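Local coordinates for ESAT-6/WXG100 secretion system protein (Streptococcus gallolyticus, PDB 7JQE), which is an extracellular part of EsaA, a membrane subunit of the bacterial type VIIb secretion system, and probably takes part in toxin export, at residues D398-V402 and K403-K407; A411-S414 and K415-T418; S215-E219 and M220-T224; G186-P189 and S190-T194; P430-D434 and L435-D439. All coordinates share one frame; numbering follows the deposited sequence.

Contact 1 of 5, residues D398-V402 and K403-K407; sequences DVSLV and KDDLK. With EDO (1,2-ethanediol), chain C.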
loop_
_atom_site.group_PDB
_atom_site.type_symbol
_atom_site.label_atom_id
_atom_site.label_comp_id
_atom_site.label_asym_id
_atom_site.label_seq_id
_atom_site.Cartn_x
_atom_site.Cartn_y
_atom_site.Cartn_z
ATOM N N ASP A 398 -3.883 19.598 -26.230
ATOM C CA ASP A 398 -4.478 18.266 -26.205
ATOM C C ASP A 398 -3.583 17.252 -26.913
ATOM O O ASP A 398 -3.291 16.179 -26.373
ATOM C CB ASP A 398 -5.868 18.305 -26.847
ATOM C CG ASP A 398 -6.930 18.900 -25.926
ATOM O OD1 ASP A 398 -6.723 20.006 -25.384
ATOM O OD2 ASP A 398 -7.988 18.261 -25.752
ATOM N N VAL A 399 -3.129 17.584 -28.125
ATOM C CA VAL A 399 -2.325 16.648 -28.908
ATOM C C VAL A 399 -0.989 16.383 -28.227
ATOM O O VAL A 399 -0.480 15.255 -28.244
ATOM C CB VAL A 399 -2.134 17.181 -30.342
ATOM C CG1 VAL A 399 -0.887 16.581 -30.982
ATOM C CG2 VAL A 399 -3.358 16.868 -31.189
ATOM N N SER A 400 -0.395 17.414 -27.626
ATOM C CA SER A 400 0.914 17.250 -27.008
ATOM C C SER A 400 0.810 16.474 -25.700
ATOM O O SER A 400 1.634 15.593 -25.425
ATOM C CB SER A 400 1.556 18.617 -26.778
ATOM O OG SER A 400 2.847 18.476 -26.208
ATOM N N LEU A 401 -0.192 16.793 -24.879
ATOM C CA LEU A 401 -0.431 16.032 -23.658
ATOM C C LEU A 401 -0.465 14.538 -23.944
ATOM O O LEU A 401 0.229 13.748 -23.293
ATOM C CB LEU A 401 -1.743 16.478 -23.012
ATOM C CG LEU A 401 -2.269 15.544 -21.927
ATOM C CD1 LEU A 401 -1.186 15.325 -20.890
ATOM C CD2 LEU A 401 -3.550 16.084 -21.284
ATOM N N VAL A 402 -1.261 14.135 -24.936
ATOM C CA VAL A 402 -1.465 12.715 -25.201
ATOM C C VAL A 402 -0.178 12.060 -25.694
ATOM O O VAL A 402 0.220 10.997 -25.205
ATOM C CB VAL A 402 -2.618 12.524 -26.199
ATOM C CG1 VAL A 402 -2.543 11.152 -26.846
ATOM C CG2 VAL A 402 -3.951 12.710 -25.491
ATOM N N LYS A 403 0.497 12.680 -26.664
ATOM C CA LYS A 403 1.583 11.989 -27.351
ATOM C C LYS A 403 2.938 12.181 -26.690
ATOM O O LYS A 403 3.820 11.329 -26.852
ATOM C CB LYS A 403 1.667 12.436 -28.816
ATOM C CG LYS A 403 2.204 13.845 -29.049
ATOM C CD LYS A 403 2.099 14.220 -30.537
ATOM C CE LYS A 403 2.652 15.614 -30.838
ATOM N NZ LYS A 403 4.134 15.685 -30.694
ATOM N N ASP A 404 3.133 13.268 -25.947
ATOM C CA ASP A 404 4.418 13.533 -25.311
ATOM C C ASP A 404 4.436 13.173 -23.829
ATOM O O ASP A 404 5.304 12.417 -23.391
ATOM C CB ASP A 404 4.799 15.009 -25.483
ATOM C CG ASP A 404 5.037 15.386 -26.935
ATOM O OD1 ASP A 404 5.513 14.520 -27.704
ATOM O OD2 ASP A 404 4.747 16.544 -27.308
ATOM N N ASP A 405 3.481 13.685 -23.054
ATOM C CA ASP A 405 3.605 13.732 -21.604
ATOM C C ASP A 405 2.760 12.710 -20.860
ATOM O O ASP A 405 3.136 12.308 -19.759
ATOM C CB ASP A 405 3.241 15.133 -21.099
ATOM C CG ASP A 405 4.184 16.198 -21.622
ATOM O OD1 ASP A 405 5.409 15.953 -21.632
ATOM O OD2 ASP A 405 3.705 17.275 -22.030
ATOM N N LEU A 406 1.633 12.279 -21.429
ATOM C CA LEU A 406 0.698 11.457 -20.672
ATOM C C LEU A 406 1.371 10.206 -20.117
ATOM O O LEU A 406 1.180 9.858 -18.947
ATOM C CB LEU A 406 -0.497 11.090 -21.549
ATOM C CG LEU A 406 -1.777 10.696 -20.819
ATOM C CD1 LEU A 406 -2.053 11.660 -19.676
ATOM C CD2 LEU A 406 -2.943 10.677 -21.796
ATOM N N LYS A 407 2.181 9.532 -20.935
ATOM C CA LYS A 407 2.826 8.305 -20.481
ATOM C C LYS A 407 3.736 8.571 -19.287
ATOM O O LYS A 407 3.880 7.719 -18.401
ATOM C CB LYS A 407 3.622 7.674 -21.618
ATOM C CG LYS A 407 4.868 8.456 -21.963
ATOM C CD LYS A 407 5.633 7.821 -23.104
ATOM C CE LYS A 407 6.356 8.892 -23.908
ATOM N NZ LYS A 407 7.053 9.867 -23.018
HETATM C C1 EDO C . -7.680 23.893 -25.102
HETATM O O1 EDO C . -7.105 22.882 -25.942
HETATM C C2 EDO C . -8.901 23.335 -24.376
HETATM O O2 EDO C . -8.535 22.163 -23.631
HETATM O O HOH W 1 2.735 10.489 -23.741
#
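Ser400 and Asp404, one helical turn apart, are joined through their side chains as well as their backbones. The hydroxyl OG of Ser400 donates to Asp404 OD2 at 2.9 Å, meeting this oxygen on its anti side, 18° out of the carboxylate plane. With chi1 at -178°, OG stands opposite the serine nitrogen and on the carbonyl side, where the aspartate lies. A backbone bond from Asp404 N to Ser400 O adds a second tie. The other carboxylate oxygen, Asp404 OD1, has a long and weak salt bridge of 3.5 Å with Lys403 NZ. To get there the lysine lays its aliphatic part at a slant across Val399, CE of Lys403 lying 3.7 Å from CG1 of Val399. On the buried side, Leu401 CD1 touches Leu406 CD1 at 4.0 Å, and here too the side chains meet at a slant. The carbonyl of Leu401 accepts two bonds: Leu406 N comes in almost head-on at 2.8 Å, whereas Asp405 N, at 3.3 Å, sits well above the carbonyl plane. The next carbonyl, Val402 O, is bridged by a water to Lys407 N, and Lys407 NZ reaches back to Asp404 O at 3.1 Å. The Asp405 carboxylate turns to another part of the chain and binds the backbone N of Phe257, while Leu401 and Val402 also pack against the second subunit. The bond from Leu406 back to Leu401 and the water in the following turn mark a pi-bulge, a local widening near the start of the long helix 396-427.

Contact 2 of 5, residues A411-S414 and K415-T418; sequences AQLS and KIDT. With EDO (1,2-ethanediol), chain F.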
loop_
_atom_site.group_PDB
_atom_site.type_symbol
_atom_site.label_atom_id
_atom_site.label_comp_id
_atom_site.label_asym_id
_atom_site.label_seq_id
_atom_site.Cartn_x
_atom_site.Cartn_y
_atom_site.Cartn_z
ATOM N N ALA A 411 3.031 7.211 -15.207
ATOM C CA ALA A 411 4.065 6.548 -14.422
ATOM C C ALA A 411 4.296 7.257 -13.094
ATOM O O ALA A 411 4.430 6.606 -12.049
ATOM C CB ALA A 411 5.368 6.478 -15.225
ATOM N N GLN A 412 4.352 8.591 -13.111
ATOM C CA GLN A 412 4.640 9.323 -11.881
ATOM C C GLN A 412 3.477 9.241 -10.901
ATOM O O GLN A 412 3.687 9.049 -9.697
ATOM C CB GLN A 412 4.976 10.776 -12.197
ATOM C CG GLN A 412 6.296 10.937 -12.937
ATOM C CD GLN A 412 7.470 10.354 -12.164
ATOM O OE1 GLN A 412 8.075 9.369 -12.586
ATOM N NE2 GLN A 412 7.797 10.963 -11.029
ATOM N N LEU A 413 2.246 9.393 -11.390
ATOM C CA LEU A 413 1.102 9.252 -10.501
ATOM C C LEU A 413 1.025 7.843 -9.928
ATOM O O LEU A 413 0.604 7.662 -8.783
ATOM C CB LEU A 413 -0.189 9.607 -11.234
ATOM C CG LEU A 413 -0.314 11.083 -11.642
ATOM C CD1 LEU A 413 -1.675 11.383 -12.268
ATOM C CD2 LEU A 413 -0.040 12.006 -10.450
ATOM N N SER A 414 1.430 6.839 -10.708
ATOM C CA SER A 414 1.398 5.467 -10.226
ATOM C C SER A 414 2.396 5.261 -9.090
ATOM O O SER A 414 2.074 4.628 -8.078
ATOM C CB SER A 414 1.682 4.508 -11.382
ATOM O OG SER A 414 1.689 3.162 -10.939
ATOM N N LYS A 415 3.613 5.791 -9.240
ATOM C CA LYS A 415 4.596 5.694 -8.167
ATOM C C LYS A 415 4.113 6.406 -6.908
ATOM O O LYS A 415 4.258 5.886 -5.795
ATOM C CB LYS A 415 5.936 6.261 -8.637
ATOM C CG LYS A 415 6.708 5.273 -9.507
ATOM C CD LYS A 415 8.017 5.842 -10.039
ATOM C CE LYS A 415 7.805 6.518 -11.388
ATOM N NZ LYS A 415 9.090 6.881 -12.045
ATOM N N ILE A 416 3.529 7.596 -7.063
ATOM C CA ILE A 416 3.008 8.324 -5.910
ATOM C C ILE A 416 1.937 7.506 -5.206
ATOM O O ILE A 416 1.902 7.429 -3.971
ATOM C CB ILE A 416 2.472 9.701 -6.344
ATOM C CG1 ILE A 416 3.621 10.618 -6.771
ATOM C CG2 ILE A 416 1.643 10.335 -5.241
ATOM C CD1 ILE A 416 3.191 11.721 -7.717
ATOM N N ASP A 417 1.043 6.878 -5.977
ATOM C CA ASP A 417 -0.041 6.118 -5.363
ATOM C C ASP A 417 0.490 4.882 -4.646
ATOM O O ASP A 417 0.082 4.592 -3.516
ATOM C CB ASP A 417 -1.075 5.724 -6.419
ATOM C CG ASP A 417 -2.006 6.870 -6.791
ATOM O OD1 ASP A 417 -2.444 7.608 -5.882
ATOM O OD2 ASP A 417 -2.300 7.028 -7.994
ATOM N N THR A 418 1.401 4.149 -5.285
ATOM C CA THR A 418 1.936 2.935 -4.686
ATOM C C THR A 418 2.661 3.239 -3.381
ATOM O O THR A 418 2.332 2.683 -2.329
ATOM C CB THR A 418 2.868 2.234 -5.674
ATOM O OG1 THR A 418 2.108 1.804 -6.809
ATOM C CG2 THR A 418 3.530 1.020 -5.015
HETATM C C1 EDO F . 4.924 0.496 -11.206
HETATM O O1 EDO F . 4.462 -0.820 -10.875
HETATM C C2 EDO F . 5.064 1.333 -9.939
HETATM O O2 EDO F . 3.787 1.453 -9.300
#
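This is a regular alpha-helical turn of helix 396-427, at a place where the helix faces the second subunit: Lys415 N bonds to Ala411 O, Ile416 N to Gln412 O, Asp417 N to Leu413 O and Thr418 N to Ser414 O, all between 2.9 and 3.0 Å. On one flank the side chains of Gln412 and Lys415 cross at a slant, and NZ of the lysine donates to OE1 of the glutamine at 2.7 Å, tilted 24° from the amide plane. Both chains bend to make this bond, Gln412 at chi2 (-58°) and Lys415 at chi3, so that Lys415 CE also comes within 3.4 Å of Ala411 O. Ser202 completes the cluster, its OG bonded to Lys415 NZ and its O to Gln412 NE2. On another flank Leu413 CD2 meets Ile416 CD1 at 4.2 Å, and both residues also touch helix 225-244. An ethanediol, probably from the crystallisation liquor and also hydrogen-bonded to Lys234 of the second subunit, links Ser414 OG at 3.2 Å with Thr418 OG1 at 3.0 Å through its O2. Asp417 folds its OD2 to 3.1 Å from Leu413 O, two acceptors side by side, while its OD1 forms a salt bridge with Lys234 of its own chain. Weak reciprocal bonds between Asp417 OD2 and Ser414 OG of the partner chains are polar ties between the subunits. Since Asp417 also packs against Asp417 of the second subunit, each lysine probably offsets the charge that its aspartate brings to the interface.

Contact 3 of 5, residues S215-E219 and M220-T224; sequences SKLEE and MGAMT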
loop_
_atom_site.group_PDB
_atom_site.type_symbol
_atom_site.label_atom_id
_atom_site.label_comp_id
_atom_site.label_asym_id
_atom_site.label_seq_id
_atom_site.Cartn_x
_atom_site.Cartn_y
_atom_site.Cartn_z
ATOM N N SER A 215 -3.036 22.541 -12.546
ATOM C CA SER A 215 -3.931 23.602 -12.996
ATOM C C SER A 215 -4.314 23.414 -14.456
ATOM O O SER A 215 -5.484 23.576 -14.825
ATOM C CB SER A 215 -3.277 24.967 -12.785
ATOM O OG SER A 215 -3.290 25.334 -11.416
ATOM N N LYS A 216 -3.346 23.070 -15.301
ATOM C CA LYS A 216 -3.654 22.806 -16.698
ATOM C C LYS A 216 -4.590 21.611 -16.826
ATOM O O LYS A 216 -5.625 21.687 -17.498
ATOM C CB LYS A 216 -2.361 22.581 -17.481
ATOM C CG LYS A 216 -2.533 22.683 -18.987
ATOM C CD LYS A 216 -3.092 24.041 -19.382
ATOM C CE LYS A 216 -3.261 24.166 -20.892
ATOM N NZ LYS A 216 -3.901 25.463 -21.257
ATOM N N LEU A 217 -4.247 20.497 -16.169
ATOM C CA LEU A 217 -5.084 19.303 -16.248
ATOM C C LEU A 217 -6.503 19.581 -15.774
ATOM O O LEU A 217 -7.453 18.941 -16.241
ATOM C CB LEU A 217 -4.466 18.173 -15.425
ATOM C CG LEU A 217 -3.182 17.511 -15.931
ATOM C CD1 LEU A 217 -2.779 16.365 -15.000
ATOM C CD2 LEU A 217 -3.360 17.007 -17.354
ATOM N N GLU A 218 -6.668 20.531 -14.856
ATOM C CA GLU A 218 -7.992 20.865 -14.351
ATOM C C GLU A 218 -8.723 21.824 -15.281
ATOM O O GLU A 218 -9.957 21.797 -15.345
ATOM C CB GLU A 218 -7.868 21.459 -12.948
ATOM C CG GLU A 218 -9.107 21.323 -12.089
ATOM C CD GLU A 218 -8.824 21.610 -10.630
ATOM O OE1 GLU A 218 -7.645 21.527 -10.227
ATOM O OE2 GLU A 218 -9.779 21.918 -9.886
ATOM N N GLU A 219 -7.985 22.671 -16.005
ATOM C CA GLU A 219 -8.615 23.544 -16.989
ATOM C C GLU A 219 -9.142 22.755 -18.177
ATOM O O GLU A 219 -10.180 23.116 -18.744
ATOM C CB GLU A 219 -7.630 24.615 -17.462
ATOM C CG GLU A 219 -8.168 25.516 -18.581
ATOM C CD GLU A 219 -7.670 25.121 -19.969
ATOM O OE1 GLU A 219 -6.446 24.913 -20.130
ATOM O OE2 GLU A 219 -8.501 25.025 -20.902
HETATM N N MSE A 220 -8.457 21.680 -18.560
HETATM C CA MSE A 220 -8.833 20.892 -19.730
HETATM C C MSE A 220 -9.877 19.825 -19.401
HETATM O O MSE A 220 -10.233 19.019 -20.258
HETATM C CB MSE A 220 -7.597 20.227 -20.338
HETATM C CG MSE A 220 -6.402 21.150 -20.470
HETATM SE SE MSE A 220 -4.735 20.208 -20.885
HETATM C CE MSE A 220 -5.173 19.531 -22.662
ATOM N N GLY A 221 -10.363 19.821 -18.160
ATOM C CA GLY A 221 -11.305 18.801 -17.733
ATOM C C GLY A 221 -10.720 17.413 -17.585
ATOM O O GLY A 221 -11.470 16.435 -17.538
ATOM N N ALA A 222 -9.397 17.296 -17.506
ATOM C CA ALA A 222 -8.740 15.998 -17.492
ATOM C C ALA A 222 -8.546 15.436 -16.088
ATOM O O ALA A 222 -8.160 14.271 -15.956
ATOM C CB ALA A 222 -7.384 16.090 -18.204
HETATM N N MSE A 223 -8.813 16.224 -15.051
HETATM C CA MSE A 223 -8.675 15.772 -13.673
HETATM C C MSE A 223 -9.606 16.562 -12.758
HETATM O O MSE A 223 -9.691 17.782 -12.850
HETATM C CB MSE A 223 -7.223 15.908 -13.206
HETATM C CG MSE A 223 -6.953 15.371 -11.807
HETATM SE SE MSE A 223 -5.047 15.339 -11.341
HETATM C CE MSE A 223 -4.471 13.855 -12.467
ATOM N N THR A 224 -10.302 15.860 -11.870
ATOM C CA THR A 224 -11.243 16.510 -10.974
ATOM C C THR A 224 -10.502 17.249 -9.860
ATOM O O THR A 224 -9.291 17.104 -9.674
ATOM C CB THR A 224 -12.213 15.491 -10.380
ATOM O OG1 THR A 224 -11.507 14.618 -9.488
ATOM C CG2 THR A 224 -12.853 14.662 -11.485
#
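Lys216 and Leu217 offer their carbonyls to the residues that end helix 211-219. Among the backbone bonds, Met220 N reaches Lys216 O at 3.0 Å, and Ala222 N reaches Leu217 O at 2.8 Å. Gly221 N makes a weak 3.5 Å bond to Glu218 O, and Met223 N adds another weak one to Leu217 O. With the positive phi of Gly221 (70°), this is a Schellman motif that ends the helix. The ionic part is a salt bridge of 2.8 Å from Lys216 NZ to Glu219 OE1. Apolar contacts make up the rest: Leu217 CD1 meets CE of Met223 at 3.9 Å, crossing at a slant, and Leu217 CD2 lies 4.2 Å from Ala222 CB. Lys216 CG packs at 3.8 Å on SE of Met220, which like Met223 is present as selenomethionine. Thr224 then caps helix 225-244, and Glu227 OE1 accepts from Thr224 N, as in a capping box. The turn thus joins helices 211-219 and 225-244, with Leu217, Met220 and Met223 lying on helix 396-427 and Ala222 packing on Leu406 of the second subunit.

Contact 4 of 5, residues G186-P189 and S190-T194; sequences GTLP and SEYET. With EDO (1,2-ethanediol), chain R.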
loop_
_atom_site.group_PDB
_atom_site.type_symbol
_atom_site.label_atom_id
_atom_site.label_comp_id
_atom_site.label_asym_id
_atom_site.label_seq_id
_atom_site.Cartn_x
_atom_site.Cartn_y
_atom_site.Cartn_z
ATOM N N GLY A 186 8.438 -6.399 18.713
ATOM C CA GLY A 186 8.817 -6.881 17.406
ATOM C C GLY A 186 9.795 -5.952 16.705
ATOM O O GLY A 186 10.157 -4.883 17.190
ATOM N N THR A 187 10.227 -6.399 15.528
ATOM C CA THR A 187 11.118 -5.627 14.669
ATOM C C THR A 187 10.577 -5.652 13.248
ATOM O O THR A 187 10.507 -6.719 12.629
ATOM C CB THR A 187 12.544 -6.184 14.708
ATOM O OG1 THR A 187 13.117 -5.946 15.999
ATOM C CG2 THR A 187 13.405 -5.519 13.644
ATOM N N LEU A 188 10.198 -4.489 12.735
ATOM C CA LEU A 188 9.725 -4.400 11.354
ATOM C C LEU A 188 10.878 -4.699 10.404
ATOM O O LEU A 188 11.905 -4.012 10.461
ATOM C CB LEU A 188 9.150 -3.013 11.070
ATOM C CG LEU A 188 8.434 -2.799 9.731
ATOM C CD1 LEU A 188 7.157 -3.637 9.641
ATOM C CD2 LEU A 188 8.122 -1.326 9.517
ATOM N N PRO A 189 10.767 -5.699 9.533
ATOM C CA PRO A 189 11.854 -5.959 8.582
ATOM C C PRO A 189 12.162 -4.714 7.760
ATOM O O PRO A 189 11.264 -3.968 7.362
ATOM C CB PRO A 189 11.302 -7.090 7.704
ATOM C CG PRO A 189 10.201 -7.699 8.503
ATOM C CD PRO A 189 9.610 -6.577 9.301
ATOM N N SER A 190 13.453 -4.497 7.506
ATOM C CA SER A 190 13.895 -3.307 6.795
ATOM C C SER A 190 13.559 -3.336 5.307
ATOM O O SER A 190 13.722 -2.312 4.635
ATOM C CB SER A 190 15.401 -3.135 6.973
ATOM O OG SER A 190 16.092 -4.152 6.272
ATOM N N GLU A 191 13.101 -4.475 4.780
ATOM C CA GLU A 191 12.814 -4.567 3.353
ATOM C C GLU A 191 11.657 -3.665 2.946
ATOM O O GLU A 191 11.596 -3.222 1.793
ATOM C CB GLU A 191 12.512 -6.013 2.961
ATOM C CG GLU A 191 13.744 -6.865 2.737
ATOM C CD GLU A 191 14.239 -7.523 4.013
ATOM O OE1 GLU A 191 13.671 -7.246 5.095
ATOM O OE2 GLU A 191 15.193 -8.327 3.931
ATOM N N TYR A 192 10.723 -3.391 3.858
ATOM C CA TYR A 192 9.634 -2.479 3.521
ATOM C C TYR A 192 10.171 -1.092 3.195
ATOM O O TYR A 192 9.859 -0.524 2.143
ATOM C CB TYR A 192 8.619 -2.416 4.663
ATOM C CG TYR A 192 7.867 -3.710 4.867
ATOM C CD1 TYR A 192 6.791 -4.045 4.058
ATOM C CD2 TYR A 192 8.238 -4.602 5.863
ATOM C CE1 TYR A 192 6.104 -5.228 4.240
ATOM C CE2 TYR A 192 7.559 -5.787 6.049
ATOM C CZ TYR A 192 6.492 -6.096 5.237
ATOM O OH TYR A 192 5.808 -7.276 5.422
ATOM N N GLU A 193 10.998 -0.532 4.083
ATOM C CA GLU A 193 11.579 0.777 3.809
ATOM C C GLU A 193 12.451 0.745 2.559
ATOM O O GLU A 193 12.509 1.725 1.809
ATOM C CB GLU A 193 12.392 1.258 5.007
ATOM C CG GLU A 193 13.401 2.331 4.642
ATOM C CD GLU A 193 14.272 2.743 5.808
ATOM O OE1 GLU A 193 14.027 2.265 6.938
ATOM O OE2 GLU A 193 15.204 3.547 5.592
ATOM N N THR A 194 13.142 -0.370 2.320
ATOM C CA THR A 194 14.009 -0.460 1.149
ATOM C C THR A 194 13.201 -0.365 -0.142
ATOM O O THR A 194 13.612 0.313 -1.094
ATOM C CB THR A 194 14.813 -1.760 1.191
ATOM O OG1 THR A 194 15.762 -1.696 2.262
ATOM C CG2 THR A 194 15.551 -1.979 -0.116
HETATM C C1 EDO R . 16.514 5.229 8.927
HETATM O O1 EDO R . 17.006 4.652 7.712
HETATM C C2 EDO R . 17.405 6.397 9.339
HETATM O O2 EDO R . 16.812 7.079 10.450
HETATM O O HOH W 2 11.085 -1.053 7.019
#
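Pro189 leaves the loop in an extended conformation (psi 141°), and the chain then coils into helix 191-200, so that the proline ring comes to lie beside Tyr192. The two side chains run next to each other and point the same way, with Pro189 CD 3.9 Å from Tyr192 CE2. Leu188 meets the same side chain from another direction, crossing it at about a right angle, with CD1 4.0 Å from Tyr192 CD2. The carbonyl of Pro189 lies in the plane of the ring, at its edge, O being 3.4 Å from Tyr192 CD2. The ring is carried back over the incoming loop because CG stands opposite the carbonyl carbon of Tyr192 (chi1 -67°). This is a loop-to-helix junction in which a water stands between Pro189 O and Glu193 N in place of a direct bond, donating to Pro189 O at 2.9 Å and accepting from Glu193 N. The next helical bond is direct: Ser190 O takes two donors from Thr194, the backbone N at 3.1 Å and the hydroxyl OG1 at 3.2 Å, the latter from above the carbonyl plane. The bent chain of Glu191 sets OE1 3.5 Å from Pro189 CB. Tyr452 touches Leu188, Pro189 and Tyr192 alike, and on the second subunit Pro430 packs on Pro189 and Val448 on Tyr192.

Contact 5 of 5, residues P430-D434 and L435-D439; sequences PGQTD and LSQID. With EDO (1,2-ethanediol), chain H.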
loop_
_atom_site.group_PDB
_atom_site.type_symbol
_atom_site.label_atom_id
_atom_site.label_comp_id
_atom_site.label_asym_id
_atom_site.label_seq_id
_atom_site.Cartn_x
_atom_site.Cartn_y
_atom_site.Cartn_z
ATOM N N PRO A 430 -5.018 1.196 11.945
ATOM C CA PRO A 430 -5.752 0.368 10.984
ATOM C C PRO A 430 -6.965 1.102 10.435
ATOM O O PRO A 430 -7.817 1.577 11.187
ATOM C CB PRO A 430 -6.154 -0.856 11.811
ATOM C CG PRO A 430 -5.133 -0.915 12.908
ATOM C CD PRO A 430 -4.816 0.513 13.232
ATOM N N GLY A 431 -7.033 1.206 9.107
ATOM C CA GLY A 431 -8.170 1.833 8.457
ATOM C C GLY A 431 -8.139 3.343 8.408
ATOM O O GLY A 431 -9.173 3.964 8.141
ATOM N N GLN A 432 -6.985 3.959 8.653
ATOM C CA GLN A 432 -6.884 5.413 8.647
ATOM C C GLN A 432 -6.833 5.937 7.216
ATOM O O GLN A 432 -5.981 5.517 6.425
ATOM C CB GLN A 432 -5.640 5.857 9.414
ATOM C CG GLN A 432 -5.326 7.337 9.299
ATOM C CD GLN A 432 -6.308 8.207 10.061
ATOM O OE1 GLN A 432 -7.416 8.474 9.591
ATOM N NE2 GLN A 432 -5.901 8.658 11.242
ATOM N N THR A 433 -7.746 6.856 6.881
ATOM C CA THR A 433 -7.747 7.488 5.565
ATOM C C THR A 433 -7.312 8.946 5.575
ATOM O O THR A 433 -7.007 9.481 4.506
ATOM C CB THR A 433 -9.138 7.405 4.915
ATOM O OG1 THR A 433 -10.114 7.985 5.790
ATOM C CG2 THR A 433 -9.511 5.957 4.620
ATOM N N ASP A 434 -7.274 9.599 6.736
ATOM C CA ASP A 434 -6.815 10.986 6.836
ATOM C C ASP A 434 -5.294 10.980 6.952
ATOM O O ASP A 434 -4.727 10.906 8.044
ATOM C CB ASP A 434 -7.469 11.688 8.019
ATOM C CG ASP A 434 -7.104 13.153 8.099
ATOM O OD1 ASP A 434 -6.343 13.630 7.228
ATOM O OD2 ASP A 434 -7.579 13.829 9.033
ATOM N N LEU A 435 -4.624 11.079 5.800
ATOM C CA LEU A 435 -3.178 10.897 5.749
ATOM C C LEU A 435 -2.429 11.926 6.585
ATOM O O LEU A 435 -1.309 11.651 7.029
ATOM C CB LEU A 435 -2.702 10.946 4.293
ATOM C CG LEU A 435 -3.351 9.910 3.366
ATOM C CD1 LEU A 435 -2.667 9.904 2.003
ATOM C CD2 LEU A 435 -3.303 8.531 4.006
ATOM N N SER A 436 -3.019 13.098 6.829
ATOM C CA SER A 436 -2.323 14.102 7.627
ATOM C C SER A 436 -2.088 13.641 9.061
ATOM O O SER A 436 -1.182 14.160 9.724
ATOM C CB SER A 436 -3.100 15.420 7.620
ATOM O OG SER A 436 -4.465 15.218 7.936
ATOM N N GLN A 437 -2.870 12.679 9.550
ATOM C CA GLN A 437 -2.774 12.224 10.931
ATOM C C GLN A 437 -1.723 11.145 11.139
ATOM O O GLN A 437 -1.462 10.775 12.287
ATOM C CB GLN A 437 -4.132 11.692 11.407
ATOM C CG GLN A 437 -5.244 12.719 11.354
ATOM C CD GLN A 437 -4.905 13.963 12.147
ATOM O OE1 GLN A 437 -4.857 13.936 13.377
ATOM N NE2 GLN A 437 -4.652 15.062 11.445
ATOM N N ILE A 438 -1.118 10.634 10.072
ATOM C CA ILE A 438 -0.195 9.510 10.177
ATOM C C ILE A 438 1.177 10.028 10.592
ATOM O O ILE A 438 1.746 10.903 9.935
ATOM C CB ILE A 438 -0.123 8.734 8.855
ATOM C CG1 ILE A 438 -1.516 8.206 8.492
ATOM C CG2 ILE A 438 0.890 7.602 8.951
ATOM C CD1 ILE A 438 -1.541 7.305 7.288
ATOM N N ASP A 439 1.708 9.485 11.685
ATOM C CA ASP A 439 3.008 9.879 12.216
ATOM C C ASP A 439 4.028 8.794 11.892
ATOM O O ASP A 439 3.749 7.604 12.064
ATOM C CB ASP A 439 2.920 10.106 13.728
ATOM C CG ASP A 439 4.165 10.766 14.296
ATOM O OD1 ASP A 439 5.289 10.357 13.928
ATOM O OD2 ASP A 439 4.021 11.697 15.118
HETATM C C1 EDO H . -5.082 1.103 5.612
HETATM O O1 EDO H . -6.223 1.033 6.471
HETATM C C2 EDO H . -4.126 2.161 6.155
HETATM O O2 EDO H . -3.815 1.895 7.530
#
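The Asp434 carboxylate is approached by Ser436 from above its plane: Ser436 OG donates to Asp434 OD1 at 2.6 Å from 37° outside that plane. The other oxygen, Asp434 OD2, lies 3.5 Å from CG of Gln437, whose side chain crosses the aspartate at a slant. The amides of Gln432 and Gln437 stand nearly perpendicular, 79° apart, and the touch between these residues is NE2 of Gln432 against CB of Gln437 at 3.5 Å. The carbonyl end of the Gln432 amide, OE1, is used within its own segment, where it receives Asp434 N at 3.1 Å from above the carbonyl plane. Bending at chi2 (71°) folds the Gln432 chain back for this bond, while its CG slides past Ile438 CG1 at 4.0 Å. The backbone follows the same centre: Gln437 N bonds to Asp434 O at 3.0 Å, and Ser436 N makes a weak 3.4 Å bond to Asp434 OD1. The turn that leads into the short 3-10 segment 435-437 therefore resembles an Asx turn, its defining bond being weak. Leu435 and Ile438 pack on helix 396-427, Leu435 also reaches helix 225-244, and Gln432 O is held by Gln424 of the former. Because Asp434 OD1 accepts both the hydroxyl and, weakly, the N-H of Ser436, the rotation of the carboxylate is probably fixed and its charged form favoured; local polar bonds set the shape of the turn, while Leu435 and Ile438 attach it to the helices.

Contact 1 is the buried one, contacts 2 and 3 are partly buried, and contacts 4 and 5 lie at the surface. Contacts 1 and 2 share helix 396-427, about 17 Å apart between centres, one turn widened and the other regular. Contact 3, a helix end, touches both: Leu217 meets Leu401, and Met223 meets Leu413, through apolar groups. Contacts 4 and 5, a loop-to-helix junction and a loop with a 3-10 turn, do not touch within one chain, yet Pro189 of one subunit packs on Pro430 of the other. Polar bonds occur in all five; the apolar groups of contacts 1 to 3 join helices to one another, and contact 5 is the more polar of the two surface turns.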